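Local coordinates for protein extracellular ligand-binding receptor (Rhodopseudomonas palustris, PDB 4DQD) that binds aromatic acids such as 3-phenylpyruvate, probably as the extracellular solute-binding component of a transporter, at residues Arg262-Arg267 and Ala328-Leu333; Ser25-Ala30 and Val286-Ser291. All coordinates share one frame; numbering follows the deposited sequence.

Contact 1: residues Arg262-Arg267 and Ala328-Leu333. With 3PY (3-hydroxypyruvic acid), chain E.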
# COMPACT_ATOMS: atom_id res chain seq x y z
N ARG A 262 -12.92 -7.65 10.75
CA ARG A 262 -14.15 -7.86 9.99
C ARG A 262 -15.04 -6.61 10.05
O ARG A 262 -15.65 -6.22 9.05
CB ARG A 262 -14.93 -9.05 10.51
CG ARG A 262 -14.38 -10.39 10.13
CD ARG A 262 -15.42 -11.43 10.55
NE ARG A 262 -15.02 -12.82 10.32
CZ ARG A 262 -15.28 -13.51 9.22
NH1 ARG A 262 -14.90 -14.78 9.12
NH2 ARG A 262 -15.93 -12.94 8.20
N LYS A 263 -15.12 -6.02 11.23
CA LYS A 263 -15.98 -4.86 11.43
C LYS A 263 -15.54 -3.66 10.59
O LYS A 263 -16.35 -3.02 9.93
CB LYS A 263 -15.98 -4.47 12.91
CG LYS A 263 -16.87 -3.29 13.25
CD LYS A 263 -16.67 -2.87 14.69
CE LYS A 263 -17.99 -2.58 15.37
NZ LYS A 263 -17.83 -2.57 16.85
N VAL A 264 -14.24 -3.36 10.61
CA VAL A 264 -13.77 -2.20 9.85
C VAL A 264 -13.82 -2.46 8.35
O VAL A 264 -13.93 -1.51 7.56
CB VAL A 264 -12.39 -1.73 10.30
CG1 VAL A 264 -12.42 -1.39 11.79
CG2 VAL A 264 -11.32 -2.77 10.01
N LYS A 265 -13.77 -3.72 7.96
CA LYS A 265 -13.86 -4.08 6.54
C LYS A 265 -15.31 -3.91 6.07
O LYS A 265 -15.57 -3.36 5.00
CB LYS A 265 -13.37 -5.51 6.30
CG LYS A 265 -13.43 -5.94 4.83
CD LYS A 265 -12.70 -7.24 4.59
CE LYS A 265 -12.70 -7.59 3.09
NZ LYS A 265 -12.00 -8.87 2.79
N ALA A 266 -16.24 -4.39 6.89
CA ALA A 266 -17.66 -4.29 6.58
C ALA A 266 -18.10 -2.85 6.33
O ALA A 266 -18.86 -2.58 5.40
CB ALA A 266 -18.50 -4.92 7.69
N ARG A 267 -17.63 -1.93 7.18
CA ARG A 267 -17.95 -0.50 7.03
C ARG A 267 -17.54 -0.02 5.65
O ARG A 267 -18.30 0.66 4.95
CB ARG A 267 -17.14 0.36 8.01
CG ARG A 267 -17.61 0.41 9.43
CD ARG A 267 -16.80 1.48 10.17
NE ARG A 267 -17.25 2.84 9.87
CZ ARG A 267 -16.47 3.82 9.42
NH1 ARG A 267 -15.18 3.60 9.18
NH2 ARG A 267 -16.99 5.02 9.19
N ALA A 328 -7.78 -0.14 15.25
CA ALA A 328 -7.88 -1.17 14.24
C ALA A 328 -8.28 -0.56 12.90
O ALA A 328 -9.36 0.02 12.75
CB ALA A 328 -8.87 -2.26 14.66
N LEU A 329 -7.38 -0.68 11.93
CA LEU A 329 -7.65 -0.30 10.55
C LEU A 329 -7.71 -1.57 9.71
O LEU A 329 -7.32 -2.65 10.15
CB LEU A 329 -6.52 0.58 10.03
CG LEU A 329 -6.35 1.93 10.72
CD1 LEU A 329 -5.11 2.64 10.17
CD2 LEU A 329 -7.60 2.80 10.53
N ASN A 330 -8.21 -1.43 8.48
CA ASN A 330 -8.16 -2.56 7.56
C ASN A 330 -6.72 -2.99 7.30
O ASN A 330 -6.44 -4.15 7.02
CB ASN A 330 -8.85 -2.18 6.26
CG ASN A 330 -10.35 -2.12 6.41
OD1 ASN A 330 -11.02 -3.15 6.31
ND2 ASN A 330 -10.89 -0.93 6.68
N ASN A 331 -5.81 -2.02 7.41
CA ASN A 331 -4.39 -2.29 7.21
C ASN A 331 -3.67 -2.87 8.41
O ASN A 331 -2.51 -3.28 8.29
CB ASN A 331 -3.69 -1.01 6.77
CG ASN A 331 -3.75 -0.80 5.27
OD1 ASN A 331 -2.96 -1.38 4.52
ND2 ASN A 331 -4.68 0.04 4.82
N GLY A 332 -4.33 -2.93 9.56
CA GLY A 332 -3.72 -3.53 10.74
C GLY A 332 -3.96 -2.73 12.02
O GLY A 332 -4.76 -1.81 12.03
N LEU A 333 -3.25 -3.10 13.08
CA LEU A 333 -3.40 -2.42 14.37
C LEU A 333 -2.40 -1.28 14.44
O LEU A 333 -1.19 -1.52 14.49
CB LEU A 333 -3.17 -3.40 15.52
CG LEU A 333 -3.25 -2.79 16.92
CD1 LEU A 333 -4.65 -2.26 17.18
CD2 LEU A 333 -2.87 -3.86 17.93
C1 3PY E . -13.52 6.30 7.45
O1 3PY E . -12.54 6.10 6.69
O2 3PY E . -13.54 5.82 8.62
C2 3PY E . -14.66 7.10 6.95
O3 3PY E . -15.69 7.21 7.60
C3 3PY E . -14.50 7.80 5.65
O4 3PY E . -13.99 9.06 5.95
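The amide nitrogen ND2 of N330 is held by two acceptors, the carbonyl O of V264 and the carboxylate oxygen OD1 of D290 on helix 284-305. The bond to V264 O is weak, 3.2 Å from N330 ND2 at an N-H...O angle of 155°, so D290 is the stronger partner of this nitrogen. N330 thus shows how a single amide can tie a turn to two helices. With CG anti to its own carbonyl carbon (chi1 -73°), its head group is carried alongside V264 and across K265. The other amide atom, N330 OD1, lies only 3.0 Å from K265 CA and also meets K265 CB; it comes near K265 N too, but at a poor angle for bonding. The extended K265 chain leads away from the turn to its ammonium, which forms a salt bridge with E253, bonds F249 O and makes a cation-pi contact with F249.

V264 supplies the apolar part. Its CG1 methyl sits 3.5 Å from A328 O, and CG2 lies against the backbone where strand 327-329 enters the turn, 3.7 Å from N330 N. V264 and N330 run past each other in opposite directions.

Further along the helix, R267 serves the bound acid. Bent at chi3 (77°), it brings the edge of its guanidinium to 3-hydroxypyruvate in a fork: R267 NH1 donates to ligand O2 at 2.8 Å, nearly straight, and NH2 to ligand O3 at 3.0 Å. T293 and E296 hold the same ligand. The arrangement is a helix packed against a beta hairpin with a two-residue loop, turned by a type I turn from L329 to G332, beside the 3-hydroxypyruvate site of a periplasmic binding protein.

Contact 2: residues Ser25-Ala30 and Val286-Ser291. With 3PY (3-hydroxypyruvic acid), chain E; PPY (3-phenylpyruvic acid), chain B.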
# COMPACT_ATOMS: atom_id res chain seq x y z
N SER A 25 -9.98 5.83 -6.69
CA SER A 25 -10.84 6.79 -7.37
C SER A 25 -12.32 6.51 -7.08
O SER A 25 -13.12 7.43 -6.87
CB SER A 25 -10.58 6.77 -8.88
OG SER A 25 -11.38 7.73 -9.54
N LYS A 26 -12.69 5.22 -7.06
CA LYS A 26 -14.08 4.84 -6.86
C LYS A 26 -14.51 4.92 -5.39
O LYS A 26 -15.70 4.90 -5.07
CB LYS A 26 -14.33 3.43 -7.40
CG LYS A 26 -14.17 3.35 -8.92
CD LYS A 26 -14.37 1.94 -9.44
CE LYS A 26 -14.32 1.91 -10.96
NZ LYS A 26 -14.23 0.52 -11.48
N THR A 27 -13.52 5.02 -4.50
CA THR A 27 -13.79 5.15 -3.08
C THR A 27 -14.16 6.58 -2.68
O THR A 27 -14.86 6.80 -1.67
CB THR A 27 -12.59 4.60 -2.26
OG1 THR A 27 -12.49 3.19 -2.49
CG2 THR A 27 -12.78 4.83 -0.75
N VAL A 28 -13.73 7.56 -3.48
CA VAL A 28 -13.99 8.96 -3.14
C VAL A 28 -15.47 9.23 -2.86
O VAL A 28 -15.83 9.94 -1.90
CB VAL A 28 -13.47 9.92 -4.24
CG1 VAL A 28 -13.86 11.37 -3.89
CG2 VAL A 28 -11.95 9.80 -4.41
N ALA A 29 -16.34 8.66 -3.70
CA ALA A 29 -17.78 8.88 -3.58
C ALA A 29 -18.38 8.30 -2.30
O ALA A 29 -19.52 8.62 -1.94
CB ALA A 29 -18.49 8.30 -4.80
N ALA A 30 -17.62 7.44 -1.62
CA ALA A 30 -18.06 6.82 -0.38
C ALA A 30 -17.65 7.60 0.87
O ALA A 30 -18.05 7.26 2.00
CB ALA A 30 -17.55 5.37 -0.29
N VAL A 286 -9.15 0.67 0.13
CA VAL A 286 -9.17 0.79 1.59
C VAL A 286 -8.00 1.62 2.08
O VAL A 286 -8.01 2.13 3.20
CB VAL A 286 -9.24 -0.59 2.31
CG1 VAL A 286 -7.85 -1.07 2.73
CG2 VAL A 286 -10.18 -0.51 3.51
N HIS A 287 -6.99 1.79 1.23
CA HIS A 287 -5.88 2.66 1.63
C HIS A 287 -6.30 4.13 1.67
O HIS A 287 -5.75 4.91 2.44
CB HIS A 287 -4.68 2.43 0.73
CG HIS A 287 -4.23 1.01 0.69
ND1 HIS A 287 -4.45 0.14 1.74
CD2 HIS A 287 -3.57 0.30 -0.25
CE1 HIS A 287 -3.95 -1.05 1.44
NE2 HIS A 287 -3.41 -0.97 0.24
N LEU A 288 -7.29 4.49 0.86
CA LEU A 288 -7.89 5.83 0.96
C LEU A 288 -8.82 5.88 2.17
O LEU A 288 -8.78 6.81 2.96
CB LEU A 288 -8.68 6.16 -0.31
CG LEU A 288 -9.47 7.47 -0.28
CD1 LEU A 288 -8.59 8.67 0.13
CD2 LEU A 288 -10.16 7.74 -1.63
N TRP A 289 -9.65 4.85 2.29
CA TRP A 289 -10.61 4.78 3.39
C TRP A 289 -9.90 4.88 4.75
O TRP A 289 -10.30 5.69 5.59
CB TRP A 289 -11.40 3.46 3.29
CG TRP A 289 -12.50 3.30 4.29
CD1 TRP A 289 -12.43 2.64 5.49
CD2 TRP A 289 -13.84 3.80 4.18
NE1 TRP A 289 -13.65 2.69 6.12
CE2 TRP A 289 -14.53 3.40 5.34
CE3 TRP A 289 -14.52 4.54 3.21
CZ2 TRP A 289 -15.87 3.72 5.56
CZ3 TRP A 289 -15.85 4.86 3.43
CH2 TRP A 289 -16.51 4.45 4.60
N ASP A 290 -8.86 4.07 4.97
CA ASP A 290 -8.18 4.05 6.27
C ASP A 290 -7.46 5.38 6.51
O ASP A 290 -7.36 5.84 7.65
CB ASP A 290 -7.14 2.92 6.34
CG ASP A 290 -7.72 1.54 6.66
OD1 ASP A 290 -8.91 1.40 7.05
OD2 ASP A 290 -6.94 0.58 6.54
N SER A 291 -6.94 5.98 5.44
CA SER A 291 -6.31 7.30 5.58
C SER A 291 -7.34 8.30 6.10
O SER A 291 -7.04 9.13 6.96
CB SER A 291 -5.73 7.78 4.24
OG SER A 291 -4.65 6.97 3.83
C1 3PY E . -13.52 6.30 7.45
O1 3PY E . -12.54 6.10 6.69
O2 3PY E . -13.54 5.82 8.62
C2 3PY E . -14.66 7.10 6.95
O3 3PY E . -15.69 7.21 7.60
C3 3PY E . -14.50 7.80 5.65
O4 3PY E . -13.99 9.06 5.95
C1 PPY B . 4.34 0.59 -5.40
O1 PPY B . 3.99 -0.15 -6.36
O2 PPY B . 5.20 1.46 -5.47
C2 PPY B . 3.73 0.37 -4.10
O3 PPY B . 4.00 1.15 -3.18
C3 PPY B . 2.87 -0.84 -4.10
C1' PPY B . 1.91 -0.98 -2.99
C2' PPY B . 1.77 -2.19 -2.36
C3' PPY B . 0.80 -2.36 -1.24
C4' PPY B . 0.03 -1.30 -0.84
C5' PPY B . 0.18 0.01 -1.54
C6' PPY B . 1.07 0.17 -2.56
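Helix 18-27 and helix 284-305 meet here in the lobe of the periplasmic binding fold that contains the six-stranded sheet, and W289, at their junction, lines the 3-hydroxypyruvate site. T27, V28 and A30 face L288 and W289, and the side-chain atoms that meet across the joint are carbons. L288 CD2 touches two methyls, 3.9 Å from V28 CG2 and 4.0 Å from T27 CG2. T27 can offer that methyl because its first torsion (chi1 -66°) sets CG2 anti to the backbone N and leaves OG1 to bond P23 O, one turn earlier in its own helix. V28 also touches I9 and M11 of strand 5-11, and L288 touches I9, so the helix pair rests against the sheet.

W289 illustrates how one flat side chain can present its edge to a neighbouring segment and a face to a ligand. Its six-membered ring points an edge at segment 25-30: A30 O lies 3.6 Å from W289 CZ3, near the ring plane, and T27 CG2 also approaches the edge. Over one face lies the acid, whose O1 stands 3.4 Å above the indole plane, offset toward the rim, while ligand C2 comes 3.8 Å from W289 CZ2. F268 meets the same indole, with ring planes at about 55°. Putting an alanine here would probably open a gap beside A30 and T27 and leave the carboxylate and hydroxymethyl ends of 3-hydroxypyruvate without the flat surface on which they lie.

The same helix also reaches the second ligand. H287 belongs to the 3-phenylpyruvate pocket; its ND1 bonds the side chain of N331, while H287 NE2 lies 3.6 Å from C4' of 3-phenylpyruvate, approached obliquely.

Contact 2 contains part of helix 284-305 and contact 1 lies against that helix; both reach one bound 3-hydroxypyruvate, yet by different chemistry. Contact 1, partly buried, depends on polar atoms at a turn and offers the ligand a charged guanidinium edge; contact 2, buried, is a methyl-and-indole joint that gives it an aromatic face. They touch directly through the carboxylate of D290, in 286-291, where N331 ND2 lies 2.9 Å from D290 OD2. Helix 284-305 thus touches the hairpin and helix 260-275 of contact 1 as well as segment 25-30 of contact 2, with W289 near both R267 and A30.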